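Local atomic coordinates of histidine--tRNA ligase (Staphylococcus aureus, PDB entry 1QE0), a protein that catalyses the ATP-dependent attachment of L-histidine to tRNA(His), releasing AMP and diphosphate, and works as a homodimer of class II synthetase subunits. Residues R20-E23 and N24-E28; I38-P41 and I42-T46; E142-A145 and M146-H149. All blocks are in the same frame, centred on the assembly; numbering follows the deposited sequence.

Contact 1: residues R20-E23 and N24-E28; sequences RYIE and NQLDE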
ATOM      1  N   ARG A  20      -1.099  -2.556   7.251  1.00  5.76           N
ATOM      2  CA  ARG A  20      -0.606  -1.190   7.118  1.00  8.41           C
ATOM      3  C   ARG A  20       0.764  -1.015   7.710  1.00 10.91           C
ATOM      4  O   ARG A  20       1.557  -0.227   7.208  1.00 17.27           O
ATOM      5  CB  ARG A  20      -1.554  -0.180   7.723  1.00  2.00           C
ATOM      6  CG  ARG A  20      -2.906  -0.196   7.059  1.00  3.93           C
ATOM      7  CD  ARG A  20      -3.660   1.027   7.451  1.00 10.38           C
ATOM      8  NE  ARG A  20      -3.749   1.142   8.899  1.00  8.83           N
ATOM      9  CZ  ARG A  20      -4.830   0.798   9.567  1.00  9.88           C
ATOM     10  NH1 ARG A  20      -4.884   0.910  10.877  1.00 10.09           N
ATOM     11  NH2 ARG A  20      -5.875   0.360   8.901  1.00 15.62           N
ATOM     12  N   TYR A  21       1.048  -1.731   8.787  1.00 11.35           N
ATOM     13  CA  TYR A  21       2.372  -1.653   9.392  1.00 10.57           C
ATOM     14  C   TYR A  21       3.438  -2.168   8.402  1.00 10.10           C
ATOM     15  O   TYR A  21       4.480  -1.519   8.168  1.00  8.29           O
ATOM     16  CB  TYR A  21       2.398  -2.480  10.669  1.00  5.96           C
ATOM     17  CG  TYR A  21       3.735  -2.476  11.310  1.00  5.54           C
ATOM     18  CD1 TYR A  21       4.662  -3.469  11.022  1.00  4.53           C
ATOM     19  CD2 TYR A  21       4.083  -1.494  12.208  1.00  8.73           C
ATOM     20  CE1 TYR A  21       5.884  -3.492  11.611  1.00  7.22           C
ATOM     21  CE2 TYR A  21       5.343  -1.508  12.815  1.00 13.03           C
ATOM     22  CZ  TYR A  21       6.224  -2.520  12.507  1.00  5.98           C
ATOM     23  OH  TYR A  21       7.441  -2.605  13.118  1.00 16.05           O
ATOM     24  N   ILE A  22       3.174  -3.355   7.862  1.00  7.36           N
ATOM     25  CA  ILE A  22       4.042  -3.989   6.896  1.00  8.21           C
ATOM     26  C   ILE A  22       4.158  -3.119   5.632  1.00  8.65           C
ATOM     27  O   ILE A  22       5.259  -2.765   5.220  1.00  9.01           O
ATOM     28  CB  ILE A  22       3.507  -5.376   6.573  1.00  2.00           C
ATOM     29  CG1 ILE A  22       3.805  -6.288   7.752  1.00  4.87           C
ATOM     30  CG2 ILE A  22       4.116  -5.905   5.288  1.00  2.00           C
ATOM     31  CD1 ILE A  22       3.111  -7.620   7.687  1.00  6.93           C
ATOM     32  N   GLU A  23       3.024  -2.761   5.047  1.00  5.32           N
ATOM     33  CA  GLU A  23       3.018  -1.928   3.861  1.00  5.70           C
ATOM     34  C   GLU A  23       3.813  -0.659   4.062  1.00  4.89           C
ATOM     35  O   GLU A  23       4.607  -0.300   3.195  1.00 11.78           O
ATOM     36  CB  GLU A  23       1.599  -1.556   3.447  1.00  4.25           C
ATOM     37  CG  GLU A  23       0.789  -2.751   3.087  1.00  6.58           C
ATOM     38  CD  GLU A  23      -0.689  -2.460   2.928  1.00 14.52           C
ATOM     39  OE1 GLU A  23      -1.183  -1.402   3.400  1.00  8.33           O
ATOM     40  OE2 GLU A  23      -1.361  -3.320   2.312  1.00 18.02           O
ATOM     41  N   ASN A  24       3.639   0.007   5.200  1.00  5.24           N
ATOM     42  CA  ASN A  24       4.363   1.254   5.451  1.00 10.01           C
ATOM     43  C   ASN A  24       5.851   1.028   5.602  1.00 11.59           C
ATOM     44  O   ASN A  24       6.666   1.800   5.098  1.00 13.86           O
ATOM     45  CB  ASN A  24       3.818   2.017   6.659  1.00 15.46           C
ATOM     46  CG  ASN A  24       4.588   3.335   6.926  1.00 26.08           C
ATOM     47  OD1 ASN A  24       5.300   3.469   7.926  1.00 25.45           O
ATOM     48  ND2 ASN A  24       4.417   4.319   6.042  1.00 31.92           N
ATOM     49  N   GLN A  25       6.216  -0.055   6.263  1.00 15.71           N
ATOM     50  CA  GLN A  25       7.625  -0.375   6.449  1.00 14.87           C
ATOM     51  C   GLN A  25       8.336  -0.662   5.112  1.00 16.19           C
ATOM     52  O   GLN A  25       9.524  -0.347   4.954  1.00 21.74           O
ATOM     53  CB  GLN A  25       7.763  -1.551   7.405  1.00  8.14           C
ATOM     54  CG  GLN A  25       9.155  -2.030   7.530  1.00  6.49           C
ATOM     55  CD  GLN A  25       9.433  -2.567   8.886  1.00  9.16           C
ATOM     56  OE1 GLN A  25       8.926  -2.061   9.874  1.00 17.17           O
ATOM     57  NE2 GLN A  25      10.283  -3.568   8.958  1.00 16.49           N
ATOM     58  N   LEU A  26       7.627  -1.287   4.167  1.00 14.11           N
ATOM     59  CA  LEU A  26       8.189  -1.598   2.846  1.00 11.13           C
ATOM     60  C   LEU A  26       8.364  -0.313   2.013  1.00 12.55           C
ATOM     61  O   LEU A  26       9.355  -0.142   1.295  1.00 10.72           O
ATOM     62  CB  LEU A  26       7.314  -2.614   2.116  1.00  6.40           C
ATOM     63  CG  LEU A  26       7.410  -4.069   2.610  1.00  9.90           C
ATOM     64  CD1 LEU A  26       6.305  -4.997   2.014  1.00  2.00           C
ATOM     65  CD2 LEU A  26       8.796  -4.571   2.290  1.00  5.13           C
ATOM     66  N   ASP A  27       7.428   0.614   2.142  1.00 11.35           N
ATOM     67  CA  ASP A  27       7.543   1.864   1.416  1.00  9.60           C
ATOM     68  C   ASP A  27       8.782   2.612   1.885  1.00  9.81           C
ATOM     69  O   ASP A  27       9.453   3.258   1.081  1.00 13.34           O
ATOM     70  CB  ASP A  27       6.287   2.707   1.626  1.00  6.70           C
ATOM     71  CG  ASP A  27       5.039   2.055   1.049  1.00  6.28           C
ATOM     72  OD1 ASP A  27       5.131   1.171   0.170  1.00 13.04           O
ATOM     73  OD2 ASP A  27       3.944   2.424   1.476  1.00  7.30           O
ATOM     74  N   GLU A  28       9.098   2.501   3.176  1.00  8.48           N
ATOM     75  CA  GLU A  28      10.271   3.168   3.748  1.00  6.19           C
ATOM     76  C   GLU A  28      11.542   2.537   3.271  1.00  8.03           C
ATOM     77  O   GLU A  28      12.466   3.228   2.879  1.00 10.24           O
ATOM     78  CB  GLU A  28      10.266   3.091   5.250  1.00  4.97           C
ATOM     79  CG  GLU A  28       9.094   3.777   5.882  1.00 20.91           C
ATOM     80  CD  GLU A  28       9.188   3.788   7.386  1.00 28.26           C
ATOM     81  OE1 GLU A  28      10.296   3.486   7.918  1.00 32.33           O
ATOM     82  OE2 GLU A  28       8.157   4.108   8.027  1.00 29.18           O
TER
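R20, Y21, I22 and E23 give their carbonyl oxygens to the amides of N24, Q25, L26 and D27, four consecutive i to i+4 bonds in the middle of the long helix 13-33. The first, from N24 N to R20 O, is 2.9 Å long. The third, L26 N to I22 O, measures 3.0 Å. E23 O receives D27 N at 3.1 Å and also a weak second bond from L26 N, so two amides converge on one oxygen.

The charged ends of these turns find their partners farther off. E23 forms a salt bridge with R39 of the second subunit and R20 one with E37 of that subunit, whereas the D27 carboxylate is hydrogen-bonded to the hydroxyl of Y105 of its own chain.

On another side of the helix Y21 and Q25 run alongside each other. CG of Y21 is anti to the backbone N (chi1 178°), and Q25 starts out the same way; its OE1 then comes within 3.6 Å of Y21 OH, amide and ring planes 55° apart. The Q25 amide nitrogen bonds to S153.

I22 and L26 lie side by side one turn apart, with I22 CG2 4.0 Å from L26 CD1, and both pack on helix 310-319. This part of the helix is therefore two-sided: I22 and L26 face helix 310-319 of their own subunit, while R20 and E23 present opposite charges that pair with the second subunit across the dimer interface.

Contact 2: residues I38-P41 and I42-T46; sequences IRTP and IFEST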
ATOM      1  N   ILE A  38       4.709   2.125  -8.419  1.00  3.42           N
ATOM      2  CA  ILE A  38       3.887   2.272  -9.600  1.00  2.48           C
ATOM      3  C   ILE A  38       2.639   1.450  -9.276  1.00  3.09           C
ATOM      4  O   ILE A  38       2.719   0.463  -8.550  1.00  3.22           O
ATOM      5  CB  ILE A  38       4.621   1.732 -10.857  1.00  8.69           C
ATOM      6  CG1 ILE A  38       3.798   1.947 -12.132  1.00  3.28           C
ATOM      7  CG2 ILE A  38       4.940   0.245 -10.699  1.00  8.01           C
ATOM      8  CD1 ILE A  38       4.473   1.354 -13.353  1.00  2.00           C
ATOM      9  N   ARG A  39       1.481   1.908  -9.735  1.00  3.35           N
ATOM     10  CA  ARG A  39       0.223   1.239  -9.492  1.00  2.00           C
ATOM     11  C   ARG A  39      -0.456   1.070 -10.821  1.00  4.75           C
ATOM     12  O   ARG A  39      -0.867   2.019 -11.456  1.00 10.74           O
ATOM     13  CB  ARG A  39      -0.655   2.081  -8.599  1.00  2.00           C
ATOM     14  CG  ARG A  39       0.060   2.676  -7.432  1.00  2.00           C
ATOM     15  CD  ARG A  39      -0.892   2.957  -6.311  1.00  2.00           C
ATOM     16  NE  ARG A  39      -0.166   3.398  -5.138  1.00  2.00           N
ATOM     17  CZ  ARG A  39      -0.745   4.023  -4.135  1.00  2.00           C
ATOM     18  NH1 ARG A  39      -2.041   4.252  -4.197  1.00  3.27           N
ATOM     19  NH2 ARG A  39      -0.036   4.462  -3.104  1.00  2.00           N
ATOM     20  N   THR A  40      -0.530  -0.168 -11.247  1.00  8.00           N
ATOM     21  CA  THR A  40      -1.108  -0.585 -12.510  1.00  7.70           C
ATOM     22  C   THR A  40      -2.592  -0.901 -12.255  1.00 11.11           C
ATOM     23  O   THR A  40      -3.002  -1.079 -11.111  1.00 16.55           O
ATOM     24  CB  THR A  40      -0.310  -1.860 -12.889  1.00  9.25           C
ATOM     25  OG1 THR A  40       0.875  -1.462 -13.564  1.00  6.04           O
ATOM     26  CG2 THR A  40      -1.120  -2.913 -13.658  1.00  7.70           C
ATOM     27  N   PRO A  41      -3.430  -0.900 -13.295  1.00  7.95           N
ATOM     28  CA  PRO A  41      -4.858  -1.210 -13.123  1.00  7.67           C
ATOM     29  C   PRO A  41      -5.061  -2.653 -12.645  1.00  9.57           C
ATOM     30  O   PRO A  41      -4.182  -3.515 -12.810  1.00 10.65           O
ATOM     31  CB  PRO A  41      -5.411  -1.032 -14.532  1.00  4.32           C
ATOM     32  CG  PRO A  41      -4.515   0.037 -15.069  1.00  8.49           C
ATOM     33  CD  PRO A  41      -3.160  -0.397 -14.643  1.00  6.26           C
ATOM     34  N   ILE A  42      -6.222  -2.933 -12.079  1.00 10.10           N
ATOM     35  CA  ILE A  42      -6.489  -4.280 -11.601  1.00 11.13           C
ATOM     36  C   ILE A  42      -6.571  -5.250 -12.769  1.00  9.85           C
ATOM     37  O   ILE A  42      -6.327  -6.431 -12.619  1.00 13.66           O
ATOM     38  CB  ILE A  42      -7.778  -4.325 -10.754  1.00 10.67           C
ATOM     39  CG1 ILE A  42      -7.518  -3.681  -9.394  1.00  8.96           C
ATOM     40  CG2 ILE A  42      -8.261  -5.754 -10.567  1.00  9.58           C
ATOM     41  CD1 ILE A  42      -6.705  -4.544  -8.454  1.00  6.11           C
ATOM     42  N   PHE A  43      -6.956  -4.760 -13.933  1.00 11.96           N
ATOM     43  CA  PHE A  43      -7.027  -5.619 -15.090  1.00 10.66           C
ATOM     44  C   PHE A  43      -6.227  -5.031 -16.223  1.00 14.66           C
ATOM     45  O   PHE A  43      -5.950  -3.837 -16.274  1.00 12.60           O
ATOM     46  CB  PHE A  43      -8.480  -5.930 -15.524  1.00 12.27           C
ATOM     47  CG  PHE A  43      -9.342  -4.718 -15.748  1.00  5.93           C
ATOM     48  CD1 PHE A  43     -10.271  -4.334 -14.794  1.00  4.06           C
ATOM     49  CD2 PHE A  43      -9.210  -3.956 -16.903  1.00  6.56           C
ATOM     50  CE1 PHE A  43     -11.051  -3.200 -14.993  1.00  7.31           C
ATOM     51  CE2 PHE A  43      -9.974  -2.830 -17.116  1.00  2.23           C
ATOM     52  CZ  PHE A  43     -10.894  -2.443 -16.171  1.00  4.46           C
ATOM     53  N   GLU A  44      -5.811  -5.916 -17.105  1.00 20.52           N
ATOM     54  CA  GLU A  44      -5.033  -5.567 -18.267  1.00 22.99           C
ATOM     55  C   GLU A  44      -5.670  -6.283 -19.449  1.00 24.66           C
ATOM     56  O   GLU A  44      -6.582  -7.111 -19.270  1.00 20.81           O
ATOM     57  CB  GLU A  44      -3.610  -6.080 -18.089  1.00 21.79           C
ATOM     58  CG  GLU A  44      -2.829  -5.387 -17.031  1.00 20.58           C
ATOM     59  CD  GLU A  44      -2.357  -4.023 -17.455  1.00 22.10           C
ATOM     60  OE1 GLU A  44      -2.427  -3.661 -18.663  1.00 22.44           O
ATOM     61  OE2 GLU A  44      -1.884  -3.314 -16.558  1.00 25.97           O
ATOM     62  N   SER A  45      -5.213  -5.941 -20.652  1.00 25.24           N
ATOM     63  CA  SER A  45      -5.716  -6.592 -21.834  1.00 25.54           C
ATOM     64  C   SER A  45      -5.313  -8.043 -21.677  1.00 24.31           C
ATOM     65  O   SER A  45      -4.168  -8.342 -21.349  1.00 25.67           O
ATOM     66  CB  SER A  45      -5.069  -6.019 -23.084  1.00 29.11           C
ATOM     67  OG  SER A  45      -5.216  -6.941 -24.158  1.00 35.17           O
ATOM     68  N   THR A  46      -6.252  -8.940 -21.910  1.00 22.91           N
ATOM     69  CA  THR A  46      -5.971 -10.348 -21.800  1.00 25.59           C
ATOM     70  C   THR A  46      -4.703 -10.662 -22.566  1.00 27.37           C
ATOM     71  O   THR A  46      -3.871 -11.439 -22.115  1.00 31.74           O
ATOM     72  CB  THR A  46      -7.119 -11.178 -22.383  1.00 28.06           C
ATOM     73  OG1 THR A  46      -8.328 -10.877 -21.669  1.00 33.91           O
ATOM     74  CG2 THR A  46      -6.816 -12.663 -22.261  1.00 31.35           C
TER
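E44 folds its carboxylate back beside the ring of P41, OE2 lying 3.7 Å from P41 CD. The turn they span leads out of the loop after strand 36-37 into strand 43-45, an outermost strand, within its own chain, of a small three-stranded antiparallel sheet. Its sequence, its place after helix 13-33 and its position at the dimer interface are consistent with motif 1 of class II synthetases, whose characteristic proline P41 would be. E44 reaches back because its chain bends at chi2 (-76°), which brings the carboxylate toward T40 and P41 instead of letting it run on from the strand. The T40 side chain crosses that of E44 at about a right angle. The polar partner of OE2 is R87, through a salt bridge. T40 and E44 both rest on A84 of helix 82-91, the helix that carries R87.

The backbone makes no hydrogen bond across the turn. P41 is extended (psi 160°) and I42 then takes a helical conformation (psi -28°), a change just before strand 43-45, where E44 pairs with T76 through backbone hydrogen bonds. I42 packs on P109 and F111, and its amide bonds to Q123 of the second subunit. The ring of F43 meets that of Y65 of the second subunit. Within the turn, P41 CB lies 3.3 Å from F43 O.

Contact 3: residues E142-A145 and M146-H149; sequences EVLA and MVMH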
ATOM      1  N   GLU A 142      22.442  -5.688  -4.965  1.00  9.37           N
ATOM      2  CA  GLU A 142      21.525  -4.734  -4.327  1.00 10.60           C
ATOM      3  C   GLU A 142      20.138  -5.317  -4.094  1.00 11.73           C
ATOM      4  O   GLU A 142      19.544  -5.068  -3.025  1.00  8.04           O
ATOM      5  CB  GLU A 142      21.372  -3.455  -5.141  1.00 11.93           C
ATOM      6  CG  GLU A 142      20.350  -2.503  -4.562  1.00 10.28           C
ATOM      7  CD  GLU A 142      20.040  -1.364  -5.498  1.00 13.91           C
ATOM      8  OE1 GLU A 142      19.091  -1.517  -6.300  1.00 18.80           O
ATOM      9  OE2 GLU A 142      20.737  -0.324  -5.434  1.00  8.80           O
ATOM     10  N   VAL A 143      19.617  -6.075  -5.075  1.00  7.15           N
ATOM     11  CA  VAL A 143      18.311  -6.650  -4.880  1.00  4.49           C
ATOM     12  C   VAL A 143      18.342  -7.813  -3.931  1.00  7.40           C
ATOM     13  O   VAL A 143      17.350  -8.049  -3.242  1.00 11.22           O
ATOM     14  CB  VAL A 143      17.560  -7.020  -6.153  1.00  2.72           C
ATOM     15  CG1 VAL A 143      17.928  -6.111  -7.311  1.00  2.00           C
ATOM     16  CG2 VAL A 143      17.680  -8.457  -6.452  1.00  2.00           C
ATOM     17  N   LEU A 144      19.482  -8.512  -3.835  1.00  9.80           N
ATOM     18  CA  LEU A 144      19.587  -9.669  -2.907  1.00  6.93           C
ATOM     19  C   LEU A 144      19.775  -9.209  -1.482  1.00  6.66           C
ATOM     20  O   LEU A 144      19.241  -9.807  -0.564  1.00 10.90           O
ATOM     21  CB  LEU A 144      20.721 -10.613  -3.261  1.00  3.61           C
ATOM     22  CG  LEU A 144      20.536 -11.374  -4.563  1.00  4.41           C
ATOM     23  CD1 LEU A 144      21.846 -12.046  -4.888  1.00  8.84           C
ATOM     24  CD2 LEU A 144      19.410 -12.360  -4.479  1.00  2.00           C
ATOM     25  N   ALA A 145      20.555  -8.159  -1.296  1.00  4.02           N
ATOM     26  CA  ALA A 145      20.772  -7.596   0.015  1.00  4.06           C
ATOM     27  C   ALA A 145      19.412  -7.054   0.500  1.00 11.39           C
ATOM     28  O   ALA A 145      19.076  -7.146   1.693  1.00 13.90           O
ATOM     29  CB  ALA A 145      21.770  -6.486  -0.088  1.00  2.05           C
ATOM     30  N   MET A 146      18.621  -6.520  -0.440  1.00 14.57           N
ATOM     31  CA  MET A 146      17.294  -5.963  -0.147  1.00 15.43           C
ATOM     32  C   MET A 146      16.297  -7.049   0.292  1.00 16.53           C
ATOM     33  O   MET A 146      15.657  -6.916   1.346  1.00 14.34           O
ATOM     34  CB  MET A 146      16.743  -5.221  -1.383  1.00 14.30           C
ATOM     35  CG  MET A 146      15.351  -4.624  -1.203  1.00 11.63           C
ATOM     36  SD  MET A 146      14.539  -4.274  -2.785  1.00 14.01           S
ATOM     37  CE  MET A 146      15.331  -2.848  -3.228  1.00  2.00           C
ATOM     38  N   VAL A 147      16.166  -8.117  -0.508  1.00 17.20           N
ATOM     39  CA  VAL A 147      15.226  -9.180  -0.184  1.00 14.39           C
ATOM     40  C   VAL A 147      15.574  -9.718   1.198  1.00 18.05           C
ATOM     41  O   VAL A 147      14.694 -10.135   1.935  1.00 23.44           O
ATOM     42  CB  VAL A 147      15.167 -10.282  -1.280  1.00 10.35           C
ATOM     43  CG1 VAL A 147      16.502 -10.906  -1.477  1.00 17.39           C
ATOM     44  CG2 VAL A 147      14.159 -11.356  -0.912  1.00  9.89           C
ATOM     45  N   MET A 148      16.841  -9.602   1.592  1.00 17.51           N
ATOM     46  CA  MET A 148      17.265 -10.061   2.903  1.00 12.98           C
ATOM     47  C   MET A 148      16.883  -9.007   3.926  1.00 13.87           C
ATOM     48  O   MET A 148      16.364  -9.309   5.012  1.00 14.03           O
ATOM     49  CB  MET A 148      18.768 -10.245   2.921  1.00 15.29           C
ATOM     50  CG  MET A 148      19.199 -11.326   3.852  1.00 23.31           C
ATOM     51  SD  MET A 148      18.739 -12.902   3.168  1.00 27.15           S
ATOM     52  CE  MET A 148      19.973 -13.892   3.920  1.00 31.07           C
ATOM     53  N   HIS A 149      17.121  -7.756   3.564  1.00 10.71           N
ATOM     54  CA  HIS A 149      16.821  -6.646   4.432  1.00  5.75           C
ATOM     55  C   HIS A 149      15.324  -6.621   4.765  1.00  9.55           C
ATOM     56  O   HIS A 149      14.947  -6.518   5.933  1.00 15.35           O
ATOM     57  CB  HIS A 149      17.268  -5.351   3.765  1.00  2.00           C
ATOM     58  CG  HIS A 149      17.332  -4.162   4.662  1.00  3.45           C
ATOM     59  ND1 HIS A 149      17.634  -2.899   4.250  1.00  2.75           N
ATOM     60  CD2 HIS A 149      17.092  -4.046   6.003  1.00  4.60           C
ATOM     61  CE1 HIS A 149      17.586  -2.053   5.247  1.00  2.51           C
ATOM     62  NE2 HIS A 149      17.254  -2.723   6.328  1.00  2.55           N
TER
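V143 O accepts the amide of V147 at 3.0 Å, one of four successive i to i+4 bonds within helix 137-153, an α-helix of the catalytic domain whose residues 142-149 are buried and which lies against helix 13-33 and strand 265-272. The others join E142 to M146, L144 to M148 and A145 to H149. A145 O takes H149 N at 2.8 Å and, weakly, M148 N as well.

Apolar contacts divide the helix into faces. L144 and V147 share one of them, L144 CD2 4.4 Å from V147 CG1, and both lean on F267 of strand 265-272. A145, with just a methyl, fits against I247 and L245, near the end of helix 231-245. With chi1 near 180° (179°), M146 extends toward helix 13-33, where it packs on M30 and Y33.

Polar ends lead to partners beyond this pair of turns. The E142 carboxylate, although buried, has several: Y35 OH bonds to OE1, while K103 of the same chain and Y363 and R353 of the second subunit all meet OE2. The positive charges of K103 and R353 would probably favour its ionised form. H149 bonds through ND1 to Y33, while its ring stacks on H354 of the second subunit.

V147 also touches its own helix backbone: a chi1 of 59° turns CG1 back over the preceding turn, 3.5 Å from V143 O.

From the N terminus, contact 1 comes first, midway along helix 13-33; contact 2 follows in the turn between strands 36-37 and 43-45; contact 3 lies much later, in helix 137-153. Each joins neighbouring residues and closes just a local turn, so the three stand in series and none encloses or crosses another. Centres of contacts 1 and 3 are about 16 Å apart, and their two helices pack together. Contact 2 is about 22 Å from contact 1 between centres, yet 38-41 of one subunit reaches 20-23 of the other across the dimer interface. All three touch the second subunit.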